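Local coordinates for multidrug resistance protein (PDB 1YC9) that forms a trimeric outer membrane efflux channel of Vibrio cholerae and could contribute to resistance against puromycin, acriflavine and tetraphenylarsonium, at residues F283-T288 and P315-P320; G67-F72 and G116-A121; A159-V164 and G208-I213; A152-L157 and Q214-A219. The protein carries 1 engineered substitution. All coordinates share one frame; numbering follows the deposited sequence.

Contact 1 (F283-T288 and P315-P320); sequences FYPDVT and PAIYLP
Val287 and Ile317 face each other where strands 286-298 and 309-322, a beta hairpin of the outer membrane barrel, run antiparallel near the start of the first strand and the end of the second. The tight side is apolar. Ile317, its CG1 anti to the backbone N (chi1 175°), reaches along the sheet so that its CD1 lies 3.5 Å from Pro285 CB and 3.7 Å from Val287 CG2. In the backbone, Asp286 and Tyr318 form a hydrogen-bonded pair: Asp286 N donates to Tyr318 O at 2.7 Å, and Tyr318 N returns a bond to Asp286 O. Thr288 and Ala316 repeat the pattern. The other face is looser. The Asp286 carboxylate and the Tyr318 ring both lead away from the partner strand, the former to a salt bridge with Lys117. Outward of the hairpin, 316-320 pairs antiparallel with a strand of a second subunit, so the sheet continues between chains, as in the shared barrel of this family. Past Pro285 the direct backbone pairing gives way to a water, which donates to Phe283 O at 2.7 Å and to Pro320 O at 2.8 Å.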
loop_
_atom_site.group_PDB
_atom_site.type_symbol
_atom_site.label_atom_id
_atom_site.label_comp_id
_atom_site.label_asym_id
_atom_site.label_seq_id
_atom_site.Cartn_x
_atom_site.Cartn_y
_atom_site.Cartn_z
ATOM N N PHE A 283 18.208 32.172 -5.036
ATOM C CA PHE A 283 19.515 32.714 -5.344
ATOM C C PHE A 283 19.569 34.245 -5.423
ATOM O O PHE A 283 20.647 34.836 -5.321
ATOM C CB PHE A 283 20.022 32.119 -6.646
ATOM C CG PHE A 283 20.440 30.650 -6.549
ATOM C CD1 PHE A 283 19.532 29.649 -6.782
ATOM C CD2 PHE A 283 21.770 30.299 -6.236
ATOM C CE1 PHE A 283 19.894 28.312 -6.713
ATOM C CE2 PHE A 283 22.144 28.982 -6.186
ATOM C CZ PHE A 283 21.208 27.981 -6.439
ATOM N N TYR A 284 18.403 34.880 -5.547
ATOM C CA TYR A 284 18.281 36.302 -5.732
ATOM C C TYR A 284 18.067 37.037 -4.408
ATOM O O TYR A 284 17.750 36.399 -3.401
ATOM C CB TYR A 284 17.125 36.593 -6.701
ATOM C CG TYR A 284 17.478 36.174 -8.102
ATOM C CD1 TYR A 284 17.450 34.845 -8.468
ATOM C CD2 TYR A 284 17.844 37.140 -9.079
ATOM C CE1 TYR A 284 17.781 34.447 -9.755
ATOM C CE2 TYR A 284 18.190 36.750 -10.370
ATOM C CZ TYR A 284 18.136 35.396 -10.702
ATOM O OH TYR A 284 18.471 34.939 -11.964
ATOM N N PRO A 285 18.340 38.335 -4.407
ATOM C CA PRO A 285 18.229 39.103 -3.174
ATOM C C PRO A 285 16.811 39.074 -2.613
ATOM O O PRO A 285 15.867 39.149 -3.362
ATOM C CB PRO A 285 18.658 40.500 -3.569
ATOM C CG PRO A 285 19.314 40.436 -4.953
ATOM C CD PRO A 285 18.861 39.148 -5.540
ATOM N N ASP A 286 16.684 38.870 -1.326
ATOM C CA ASP A 286 15.400 39.002 -0.665
ATOM C C ASP A 286 15.237 40.375 -0.021
ATOM O O ASP A 286 16.038 40.765 0.807
ATOM C CB ASP A 286 15.343 37.929 0.388
ATOM C CG ASP A 286 13.970 37.506 0.641
ATOM O OD1 ASP A 286 13.695 36.266 0.716
ATOM O OD2 ASP A 286 13.094 38.416 0.721
ATOM N N VAL A 287 14.164 41.128 -0.389
ATOM C CA VAL A 287 13.995 42.477 0.089
ATOM C C VAL A 287 12.727 42.493 0.982
ATOM O O VAL A 287 11.688 41.967 0.575
ATOM C CB VAL A 287 13.838 43.513 -1.019
ATOM C CG1 VAL A 287 13.719 44.926 -0.408
ATOM C CG2 VAL A 287 15.007 43.454 -1.983
ATOM N N THR A 288 12.887 42.988 2.201
ATOM C CA THR A 288 11.821 42.942 3.206
ATOM C C THR A 288 11.635 44.366 3.696
ATOM O O THR A 288 12.419 45.288 3.352
ATOM C CB THR A 288 12.161 41.971 4.333
ATOM O OG1 THR A 288 13.481 42.287 4.774
ATOM C CG2 THR A 288 12.244 40.530 3.835
ATOM N N PRO A 315 13.494 49.224 4.649
ATOM C CA PRO A 315 13.751 48.018 3.878
ATOM C C PRO A 315 15.097 47.387 4.317
ATOM O O PRO A 315 15.978 48.124 4.818
ATOM C CB PRO A 315 13.796 48.546 2.451
ATOM C CG PRO A 315 14.344 49.867 2.590
ATOM C CD PRO A 315 13.802 50.445 3.873
ATOM N N ALA A 316 15.192 46.071 4.199
ATOM C CA ALA A 316 16.474 45.331 4.380
ATOM C C ALA A 316 16.610 44.444 3.142
ATOM O O ALA A 316 15.624 44.030 2.535
ATOM C CB ALA A 316 16.460 44.520 5.630
ATOM N N ILE A 317 17.836 44.105 2.741
ATOM C CA ILE A 317 17.992 43.189 1.619
ATOM C C ILE A 317 19.024 42.154 2.104
ATOM O O ILE A 317 19.878 42.506 2.877
ATOM C CB ILE A 317 18.432 43.966 0.357
ATOM C CG1 ILE A 317 18.715 43.033 -0.807
ATOM C CG2 ILE A 317 19.714 44.765 0.603
ATOM C CD1 ILE A 317 18.690 43.714 -2.134
ATOM N N TYR A 318 18.820 40.901 1.762
ATOM C CA TYR A 318 19.768 39.829 2.024
ATOM C C TYR A 318 20.015 39.124 0.706
ATOM O O TYR A 318 19.081 38.758 -0.002
ATOM C CB TYR A 318 19.244 38.867 3.086
ATOM C CG TYR A 318 20.331 37.834 3.448
ATOM C CD1 TYR A 318 21.457 38.227 4.197
ATOM C CD2 TYR A 318 20.297 36.552 2.933
ATOM C CE1 TYR A 318 22.480 37.326 4.475
ATOM C CE2 TYR A 318 21.331 35.648 3.187
ATOM C CZ TYR A 318 22.409 36.046 3.968
ATOM O OH TYR A 318 23.422 35.134 4.229
ATOM N N LEU A 319 21.276 38.880 0.360
ATOM C CA LEU A 319 21.621 38.184 -0.843
ATOM C C LEU A 319 22.647 37.079 -0.388
ATOM O O LEU A 319 23.713 37.423 0.046
ATOM C CB LEU A 319 22.316 39.087 -1.810
ATOM C CG LEU A 319 22.938 38.438 -3.031
ATOM C CD1 LEU A 319 21.953 37.612 -3.807
ATOM C CD2 LEU A 319 23.706 39.395 -3.938
ATOM N N PRO A 320 22.298 35.827 -0.496
ATOM C CA PRO A 320 23.223 34.742 -0.169
ATOM C C PRO A 320 24.356 34.810 -1.169
ATOM O O PRO A 320 24.103 35.050 -2.322
ATOM C CB PRO A 320 22.406 33.476 -0.429
ATOM C CG PRO A 320 20.952 33.929 -0.640
ATOM C CD PRO A 320 20.988 35.313 -0.954
HETATM O O HOH W 1 22.955 33.707 -4.523
#

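Contact 2 (G67-F72 and G116-A121); sequences GAIRSF and GKNRAA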
loop_
_atom_site.group_PDB
_atom_site.type_symbol
_atom_site.label_atom_id
_atom_site.label_comp_id
_atom_site.label_asym_id
_atom_site.label_seq_id
_atom_site.Cartn_x
_atom_site.Cartn_y
_atom_site.Cartn_z
ATOM N N GLY A 67 -1.225 31.508 1.132
ATOM C CA GLY A 67 -1.533 32.861 0.698
ATOM C C GLY A 67 -1.083 33.953 1.649
ATOM O O GLY A 67 -0.757 35.077 1.211
ATOM N N ALA A 68 -1.001 33.642 2.970
ATOM C CA ALA A 68 -0.456 34.564 3.944
ATOM C C ALA A 68 0.950 35.050 3.641
ATOM O O ALA A 68 1.369 36.123 4.058
ATOM C CB ALA A 68 -0.480 33.915 5.358
ATOM N N ILE A 69 1.723 34.294 2.892
ATOM C CA ILE A 69 3.078 34.730 2.592
ATOM C C ILE A 69 3.119 36.035 1.771
ATOM O O ILE A 69 4.109 36.745 1.769
ATOM C CB ILE A 69 3.813 33.600 1.827
ATOM C CG1 ILE A 69 5.320 33.765 1.883
ATOM C CG2 ILE A 69 3.404 33.451 0.409
ATOM C CD1 ILE A 69 6.040 32.569 1.207
ATOM N N ARG A 70 2.028 36.327 1.070
ATOM C CA ARG A 70 1.967 37.557 0.270
ATOM C C ARG A 70 1.346 38.751 1.022
ATOM O O ARG A 70 1.329 39.863 0.507
ATOM C CB ARG A 70 1.219 37.285 -1.010
ATOM C CG ARG A 70 1.794 36.194 -1.883
ATOM C CD ARG A 70 1.159 36.063 -3.186
ATOM N NE ARG A 70 1.508 37.250 -3.941
ATOM C CZ ARG A 70 1.041 37.552 -5.129
ATOM N NH1 ARG A 70 0.170 36.723 -5.726
ATOM N NH2 ARG A 70 1.445 38.710 -5.664
ATOM N N SER A 71 0.842 38.542 2.230
ATOM C CA SER A 71 0.368 39.628 3.021
ATOM C C SER A 71 1.468 40.230 3.860
ATOM O O SER A 71 2.512 39.593 4.068
ATOM C CB SER A 71 -0.805 39.178 3.939
ATOM O OG SER A 71 -0.356 38.747 5.159
ATOM N N PHE A 72 1.213 41.394 4.427
ATOM C CA PHE A 72 1.986 41.862 5.572
ATOM C C PHE A 72 1.458 41.218 6.901
ATOM O O PHE A 72 0.379 40.633 6.929
ATOM C CB PHE A 72 2.095 43.354 5.645
ATOM C CG PHE A 72 0.801 44.100 5.589
ATOM C CD1 PHE A 72 -0.109 44.015 6.601
ATOM C CD2 PHE A 72 0.548 44.943 4.555
ATOM C CE1 PHE A 72 -1.277 44.752 6.585
ATOM C CE2 PHE A 72 -0.586 45.673 4.526
ATOM C CZ PHE A 72 -1.515 45.589 5.517
ATOM N N GLY A 116 9.247 37.152 -7.466
ATOM C CA GLY A 116 8.106 36.303 -7.628
ATOM C C GLY A 116 8.124 34.984 -6.879
ATOM O O GLY A 116 7.291 34.169 -7.141
ATOM N N LYS A 117 9.103 34.787 -6.007
ATOM C CA LYS A 117 9.178 33.602 -5.150
ATOM C C LYS A 117 7.886 33.328 -4.395
ATOM O O LYS A 117 7.412 32.186 -4.335
ATOM C CB LYS A 117 10.308 33.810 -4.153
ATOM C CG LYS A 117 10.665 32.646 -3.397
ATOM C CD LYS A 117 11.904 32.927 -2.568
ATOM C CE LYS A 117 11.661 33.821 -1.392
ATOM N NZ LYS A 117 12.945 34.075 -0.749
ATOM N N ASN A 118 7.363 34.368 -3.748
ATOM C CA ASN A 118 6.214 34.171 -2.872
ATOM C C ASN A 118 4.950 33.980 -3.706
ATOM O O ASN A 118 4.103 33.164 -3.400
ATOM C CB ASN A 118 6.068 35.335 -1.887
ATOM C CG ASN A 118 7.230 35.452 -0.931
ATOM O OD1 ASN A 118 8.014 34.518 -0.804
ATOM N ND2 ASN A 118 7.310 36.580 -0.196
ATOM N N ARG A 119 4.824 34.718 -4.789
ATOM C CA ARG A 119 3.746 34.447 -5.682
ATOM C C ARG A 119 3.784 32.988 -6.153
ATOM O O ARG A 119 2.769 32.320 -6.205
ATOM C CB ARG A 119 3.824 35.369 -6.885
ATOM C CG ARG A 119 2.644 35.152 -7.795
ATOM C CD ARG A 119 2.573 36.173 -8.908
ATOM N NE ARG A 119 3.713 36.000 -9.788
ATOM C CZ ARG A 119 3.911 36.702 -10.894
ATOM N NH1 ARG A 119 3.032 37.616 -11.265
ATOM N NH2 ARG A 119 4.989 36.479 -11.630
ATOM N N ALA A 120 4.980 32.463 -6.508
ATOM C CA ALA A 120 5.062 31.101 -6.978
ATOM C C ALA A 120 4.630 30.122 -5.908
ATOM O O ALA A 120 4.031 29.081 -6.186
ATOM C CB ALA A 120 6.552 30.773 -7.440
ATOM N N ALA A 121 4.896 30.476 -4.673
ATOM C CA ALA A 121 4.498 29.655 -3.529
ATOM C C ALA A 121 2.996 29.577 -3.459
ATOM O O ALA A 121 2.425 28.500 -3.261
ATOM C CB ALA A 121 5.053 30.208 -2.272
HETATM O O HOH W 2 5.468 38.546 -0.156
#
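With CG1 anti to the backbone N (chi1 -161°) and an extended outer torsion, Ile69 stretches its CD1 over to Asn118, whose CG lies anti to its own carbonyl carbon (chi1 -64°) and turns the amide to meet it. The contact joins the turn after helix 47-67, where the chain leaves for strand 73-84, to the first turn of helix 117-183, at the junction of barrel and helical tunnel. Ile69 CD1 comes 3.4 Å from Asn118 OD1 and reaches on to Ala121 CB at 4.3 Å. The amide nitrogen of Asn118 faces other partners: it bonds to Asp111 and gives a proton to a water 2.7 Å from Asn118 ND2. That water also lies 3.0 Å from Ile69 O and may bond to it, a possible link between side chain and turn. Asp113 accepts from the backbone N of both Asn118 and Arg119, holding the opening of the helix. On the surface, Arg70 bends at its third torsion and lays its guanidinium across the aliphatic part of Arg119, the two guanidinium planes being about 80° apart. The like charges remain separated, Arg70 NH2 lying 5.4 Å from Arg119 NE, while Arg119 CG sits over one guanidinium face, off toward the rim, 3.6 Å from Arg70 NH1.

Contact 3 (A159-V164 and G208-I213); sequences ANQETV and GIQESI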
loop_
_atom_site.group_PDB
_atom_site.type_symbol
_atom_site.label_atom_id
_atom_site.label_comp_id
_atom_site.label_asym_id
_atom_site.label_seq_id
_atom_site.Cartn_x
_atom_site.Cartn_y
_atom_site.Cartn_z
ATOM N N ALA A 159 -27.999 -14.726 -8.978
ATOM C CA ALA A 159 -28.216 -15.490 -10.204
ATOM C C ALA A 159 -27.703 -16.927 -10.093
ATOM O O ALA A 159 -28.378 -17.864 -10.529
ATOM C CB ALA A 159 -27.557 -14.776 -11.444
ATOM N N ASN A 160 -26.495 -17.092 -9.533
ATOM C CA ASN A 160 -25.953 -18.413 -9.304
ATOM C C ASN A 160 -26.819 -19.183 -8.288
ATOM O O ASN A 160 -27.040 -20.369 -8.474
ATOM C CB ASN A 160 -24.496 -18.334 -8.861
ATOM C CG ASN A 160 -23.550 -18.224 -10.027
ATOM O OD1 ASN A 160 -23.036 -19.198 -10.498
ATOM N ND2 ASN A 160 -23.331 -17.003 -10.513
ATOM N N GLN A 161 -27.373 -18.487 -7.291
ATOM C CA GLN A 161 -28.291 -19.110 -6.377
ATOM C C GLN A 161 -29.521 -19.658 -7.124
ATOM O O GLN A 161 -29.892 -20.803 -6.923
ATOM C CB GLN A 161 -28.705 -18.170 -5.284
ATOM C CG GLN A 161 -29.786 -18.774 -4.332
ATOM C CD GLN A 161 -30.282 -17.798 -3.306
ATOM O OE1 GLN A 161 -30.940 -16.815 -3.638
ATOM N NE2 GLN A 161 -30.003 -18.072 -2.070
ATOM N N GLU A 162 -30.118 -18.871 -8.016
ATOM C CA GLU A 162 -31.316 -19.332 -8.710
ATOM C C GLU A 162 -30.991 -20.566 -9.555
ATOM O O GLU A 162 -31.717 -21.591 -9.539
ATOM C CB GLU A 162 -31.866 -18.220 -9.586
ATOM C CG GLU A 162 -33.302 -18.434 -9.992
ATOM C CD GLU A 162 -33.896 -17.183 -10.598
ATOM O OE1 GLU A 162 -33.619 -16.975 -11.781
ATOM O OE2 GLU A 162 -34.617 -16.418 -9.896
ATOM N N THR A 163 -29.899 -20.483 -10.284
ATOM C CA THR A 163 -29.433 -21.562 -11.158
ATOM C C THR A 163 -29.127 -22.875 -10.423
ATOM O O THR A 163 -29.560 -23.993 -10.845
ATOM C CB THR A 163 -28.185 -21.086 -11.870
ATOM O OG1 THR A 163 -28.522 -19.952 -12.686
ATOM C CG2 THR A 163 -27.624 -22.126 -12.837
ATOM N N VAL A 164 -28.443 -22.739 -9.303
ATOM C CA VAL A 164 -28.032 -23.915 -8.534
ATOM C C VAL A 164 -29.246 -24.504 -7.762
ATOM O O VAL A 164 -29.400 -25.728 -7.680
ATOM C CB VAL A 164 -26.794 -23.605 -7.648
ATOM C CG1 VAL A 164 -26.480 -24.753 -6.672
ATOM C CG2 VAL A 164 -25.567 -23.328 -8.504
ATOM N N GLY A 208 -22.892 -22.759 0.024
ATOM C CA GLY A 208 -21.727 -21.907 -0.149
ATOM C C GLY A 208 -22.127 -20.597 -0.821
ATOM O O GLY A 208 -21.691 -19.548 -0.383
ATOM N N ILE A 209 -22.946 -20.661 -1.869
ATOM C CA ILE A 209 -23.448 -19.472 -2.511
ATOM C C ILE A 209 -24.250 -18.590 -1.563
ATOM O O ILE A 209 -24.119 -17.341 -1.556
ATOM C CB ILE A 209 -24.265 -19.808 -3.727
ATOM C CG1 ILE A 209 -23.396 -20.424 -4.814
ATOM C CG2 ILE A 209 -24.902 -18.571 -4.274
ATOM C CD1 ILE A 209 -24.223 -21.189 -5.797
ATOM N N GLN A 210 -25.089 -19.231 -0.759
ATOM C CA GLN A 210 -25.899 -18.506 0.190
ATOM C C GLN A 210 -25.053 -17.802 1.259
ATOM O O GLN A 210 -25.361 -16.694 1.629
ATOM C CB GLN A 210 -26.971 -19.435 0.786
ATOM C CG GLN A 210 -28.023 -19.766 -0.284
ATOM C CD GLN A 210 -29.094 -20.745 0.193
ATOM O OE1 GLN A 210 -28.861 -21.505 1.117
ATOM N NE2 GLN A 210 -30.257 -20.701 -0.434
ATOM N N GLU A 211 -24.014 -18.449 1.726
ATOM C CA GLU A 211 -23.035 -17.822 2.583
ATOM C C GLU A 211 -22.434 -16.602 1.895
ATOM O O GLU A 211 -22.429 -15.537 2.496
ATOM C CB GLU A 211 -21.942 -18.783 2.986
ATOM C CG GLU A 211 -20.935 -18.191 3.956
ATOM C CD GLU A 211 -19.822 -19.165 4.375
ATOM O OE1 GLU A 211 -19.956 -20.424 4.240
ATOM O OE2 GLU A 211 -18.790 -18.666 4.855
ATOM N N SER A 212 -21.914 -16.775 0.686
ATOM C CA SER A 212 -21.358 -15.657 -0.098
ATOM C C SER A 212 -22.328 -14.491 -0.234
ATOM O O SER A 212 -21.935 -13.323 -0.124
ATOM C CB SER A 212 -20.924 -16.126 -1.475
ATOM O OG SER A 212 -19.945 -17.133 -1.390
ATOM N N ILE A 213 -23.596 -14.785 -0.466
ATOM C CA ILE A 213 -24.612 -13.730 -0.561
ATOM C C ILE A 213 -24.640 -12.930 0.719
ATOM O O ILE A 213 -24.651 -11.683 0.691
ATOM C CB ILE A 213 -26.012 -14.304 -0.914
ATOM C CG1 ILE A 213 -26.056 -14.707 -2.373
ATOM C CG2 ILE A 213 -27.132 -13.284 -0.574
ATOM C CD1 ILE A 213 -27.314 -15.499 -2.861
#
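The side-chain amides of Gln161 and Gln210 stand almost perpendicular to each other, their planes 88° apart, and the methyl CD1 of Ile213 packs against the first of them, 3.8 Å from Gln161 CD. The amide orientations are uncertain, so the short approach of the two amide ends, 3.1 Å between the atoms modelled as Gln161 NE2 and Gln210 NE2, cannot be assigned. What reaches this place is clearer: Gln161 extends with CG anti to its backbone N (chi1 176°), crossing Gln210 and Ile213 each at about a right angle. Beside the amides the contact is apolar. Ile209 CG2 rests 4.0 Å from Gln161 CB, and its other branch carries CD1 to Val164 CG2 at 3.7 Å and toward the backbone carbonyl of Asn160. Segments 159-164 and 208-213 run antiparallel, 159° between their directions, their axes 9.6 Å apart at closest approach, as neighbouring helices of the outer membrane factor tunnel. Val164 also packs on Val202 and Leu206. Asn160 ND2 bonds to the backbone O of Arg156 and its OD1 to Arg413 NE, on helix 398-433, whose Val416 covers Ala159, Asn160 and Thr163. From the far side of helix 189-223, Glu211 makes salt bridges with Arg369 and Arg421 of the third subunit.

Contact 4 (A152-L157 and Q214-A219); sequences AELARL and QLQKNA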
loop_
_atom_site.group_PDB
_atom_site.type_symbol
_atom_site.label_atom_id
_atom_site.label_comp_id
_atom_site.label_asym_id
_atom_site.label_seq_id
_atom_site.Cartn_x
_atom_site.Cartn_y
_atom_site.Cartn_z
ATOM N N ALA A 152 -22.893 -5.570 -8.157
ATOM C CA ALA A 152 -22.754 -6.428 -9.284
ATOM C C ALA A 152 -22.486 -7.857 -8.854
ATOM O O ALA A 152 -23.055 -8.793 -9.405
ATOM C CB ALA A 152 -21.654 -5.963 -10.214
ATOM N N GLU A 153 -21.619 -7.996 -7.857
ATOM C CA GLU A 153 -21.287 -9.290 -7.353
ATOM C C GLU A 153 -22.481 -9.892 -6.624
ATOM O O GLU A 153 -22.748 -11.087 -6.777
ATOM C CB GLU A 153 -20.082 -9.184 -6.428
ATOM C CG GLU A 153 -19.666 -10.502 -5.782
ATOM C CD GLU A 153 -19.278 -11.611 -6.735
ATOM O OE1 GLU A 153 -19.061 -12.715 -6.196
ATOM O OE2 GLU A 153 -19.222 -11.498 -7.995
ATOM N N LEU A 154 -23.179 -9.080 -5.836
ATOM C CA LEU A 154 -24.394 -9.543 -5.149
ATOM C C LEU A 154 -25.371 -10.113 -6.192
ATOM O O LEU A 154 -25.923 -11.186 -6.013
ATOM C CB LEU A 154 -25.039 -8.423 -4.349
ATOM C CG LEU A 154 -26.241 -8.844 -3.522
ATOM C CD1 LEU A 154 -25.804 -9.836 -2.428
ATOM C CD2 LEU A 154 -26.911 -7.674 -2.880
ATOM N N ALA A 155 -25.562 -9.405 -7.295
ATOM C CA ALA A 155 -26.496 -9.843 -8.346
ATOM C C ALA A 155 -26.061 -11.163 -8.970
ATOM O O ALA A 155 -26.924 -12.037 -9.289
ATOM C CB ALA A 155 -26.627 -8.781 -9.421
ATOM N N ARG A 156 -24.748 -11.270 -9.221
ATOM C CA ARG A 156 -24.149 -12.449 -9.786
ATOM C C ARG A 156 -24.392 -13.627 -8.854
ATOM O O ARG A 156 -24.694 -14.734 -9.322
ATOM C CB ARG A 156 -22.665 -12.287 -9.999
ATOM C CG ARG A 156 -22.020 -13.353 -10.855
ATOM C CD ARG A 156 -20.497 -13.353 -10.879
ATOM N NE ARG A 156 -19.974 -13.684 -9.568
ATOM C CZ ARG A 156 -19.853 -14.909 -9.077
ATOM N NH1 ARG A 156 -19.399 -15.074 -7.850
ATOM N NH2 ARG A 156 -20.193 -15.970 -9.778
ATOM N N LEU A 157 -24.221 -13.384 -7.563
ATOM C CA LEU A 157 -24.420 -14.429 -6.559
ATOM C C LEU A 157 -25.877 -14.905 -6.531
ATOM O O LEU A 157 -26.147 -16.132 -6.475
ATOM C CB LEU A 157 -23.950 -13.962 -5.194
ATOM C CG LEU A 157 -22.437 -13.906 -5.106
ATOM C CD1 LEU A 157 -22.050 -13.102 -3.847
ATOM C CD2 LEU A 157 -21.802 -15.294 -5.133
ATOM N N GLN A 214 -24.666 -13.623 1.856
ATOM C CA GLN A 214 -24.715 -12.923 3.117
ATOM C C GLN A 214 -23.433 -12.138 3.402
ATOM O O GLN A 214 -23.513 -11.014 3.873
ATOM C CB GLN A 214 -25.037 -13.845 4.289
ATOM C CG GLN A 214 -25.114 -13.118 5.622
ATOM C CD GLN A 214 -26.261 -12.099 5.709
ATOM O OE1 GLN A 214 -26.034 -10.917 6.063
ATOM N NE2 GLN A 214 -27.473 -12.527 5.334
ATOM N N LEU A 215 -22.276 -12.717 3.078
ATOM C CA LEU A 215 -21.029 -12.008 3.172
ATOM C C LEU A 215 -21.011 -10.769 2.299
ATOM O O LEU A 215 -20.515 -9.725 2.708
ATOM C CB LEU A 215 -19.859 -12.909 2.758
ATOM C CG LEU A 215 -19.579 -14.079 3.700
ATOM C CD1 LEU A 215 -18.479 -14.930 3.125
ATOM C CD2 LEU A 215 -19.254 -13.606 5.159
ATOM N N GLN A 216 -21.568 -10.881 1.118
ATOM C CA GLN A 216 -21.619 -9.746 0.216
ATOM C C GLN A 216 -22.558 -8.641 0.725
ATOM O O GLN A 216 -22.262 -7.456 0.611
ATOM C CB GLN A 216 -22.047 -10.182 -1.151
ATOM C CG GLN A 216 -21.727 -9.110 -2.191
ATOM C CD GLN A 216 -20.219 -8.947 -2.471
ATOM O OE1 GLN A 216 -19.855 -8.007 -3.108
ATOM N NE2 GLN A 216 -19.371 -9.858 -1.990
ATOM N N LYS A 217 -23.649 -9.019 1.362
ATOM C CA LYS A 217 -24.505 -8.034 2.040
ATOM C C LYS A 217 -23.799 -7.327 3.204
ATOM O O LYS A 217 -23.963 -6.118 3.395
ATOM C CB LYS A 217 -25.778 -8.663 2.580
ATOM C CG LYS A 217 -26.729 -9.115 1.501
ATOM C CD LYS A 217 -27.859 -9.951 2.118
ATOM C CE LYS A 217 -28.875 -10.284 1.029
ATOM N NZ LYS A 217 -30.066 -10.964 1.536
ATOM N N ASN A 218 -23.033 -8.090 3.976
ATOM C CA ASN A 218 -22.225 -7.531 5.019
ATOM C C ASN A 218 -21.270 -6.480 4.404
ATOM O O ASN A 218 -21.106 -5.403 4.981
ATOM C CB ASN A 218 -21.425 -8.586 5.767
ATOM C CG ASN A 218 -22.299 -9.574 6.561
ATOM O OD1 ASN A 218 -23.511 -9.391 6.695
ATOM N ND2 ASN A 218 -21.687 -10.615 7.040
ATOM N N ALA A 219 -20.665 -6.789 3.262
ATOM C CA ALA A 219 -19.661 -5.908 2.676
ATOM C C ALA A 219 -20.321 -4.603 2.196
ATOM O O ALA A 219 -19.760 -3.500 2.368
ATOM C CB ALA A 219 -18.914 -6.588 1.544
#
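Helices 117-183 and 189-223 pair antiparallel in the helical tunnel of this outer membrane factor, and in this part of the pair Gln216 reaches across. The segments 152-157 and 214-219 run at 163° to each other with their axes 9.6 Å apart, and the closest backbones are those of Leu154 and Gln216. Gln216 starts with CG anti to its backbone N (chi1 -164°) and then bends at the second torsion, which lays the rest of its chain over the first turn of the other segment. Gln216 CG comes within 3.9 Å of Leu154 N, and the amide ends against the stem of Glu153, the atom modelled as Gln216 OE1 lying 3.5 Å from Glu153 CB. Which end of that amide is oxygen is uncertain. Its plane and the carboxylate are steeply turned, 73° apart, and the acid is engaged elsewhere: within the same helix Arg156 forms a two-pronged salt bridge with it, NE to Glu153 OE2 at 2.8 Å and NH1 to Glu153 OE1 at 2.9 Å, both acid oxygens being met on their syn sides. That pairing should hold the carboxylate's rotation. Nearer the root of Gln216, two leucine methyls, Leu157 CD1 and Leu154 CD1, each lie 4.0 Å from Gln216 CB. Leu154 CD1 also touches the stem of Lys217, whose amine bonds to Tyr158 OH. Around the pair, helix 398-433 packs on Ala152 and Arg156, the loop residues Ala231 and Ile234 lie against Lys217 and Leu154, and Asn218 turns outward to hydrogen bonds with Asp358 and Thr361 of the third subunit.

In the fold
The four contacts mark out a long chain. Contacts 3 and 4 are neighbours, centres about 10 Å apart, on the same helix pair 117-183 and 189-223, with contact 3 nested inside the loop closed by contact 4; Ile213 packs directly on Leu157 between them. Contact 2 comes earlier in sequence and uses the start of helix 117-183, yet its centre lies about 52 Å from that of contact 4. Contact 1 follows last, in the barrel hairpin of strands 286-298 and 309-322. Its centre is about 15 Å from that of contact 2, and the Asp286-Lys117 salt bridge joins the two. One long helix thus runs from the barrel junction far into the tunnel, and all four contacts adjoin other subunits of the trimer.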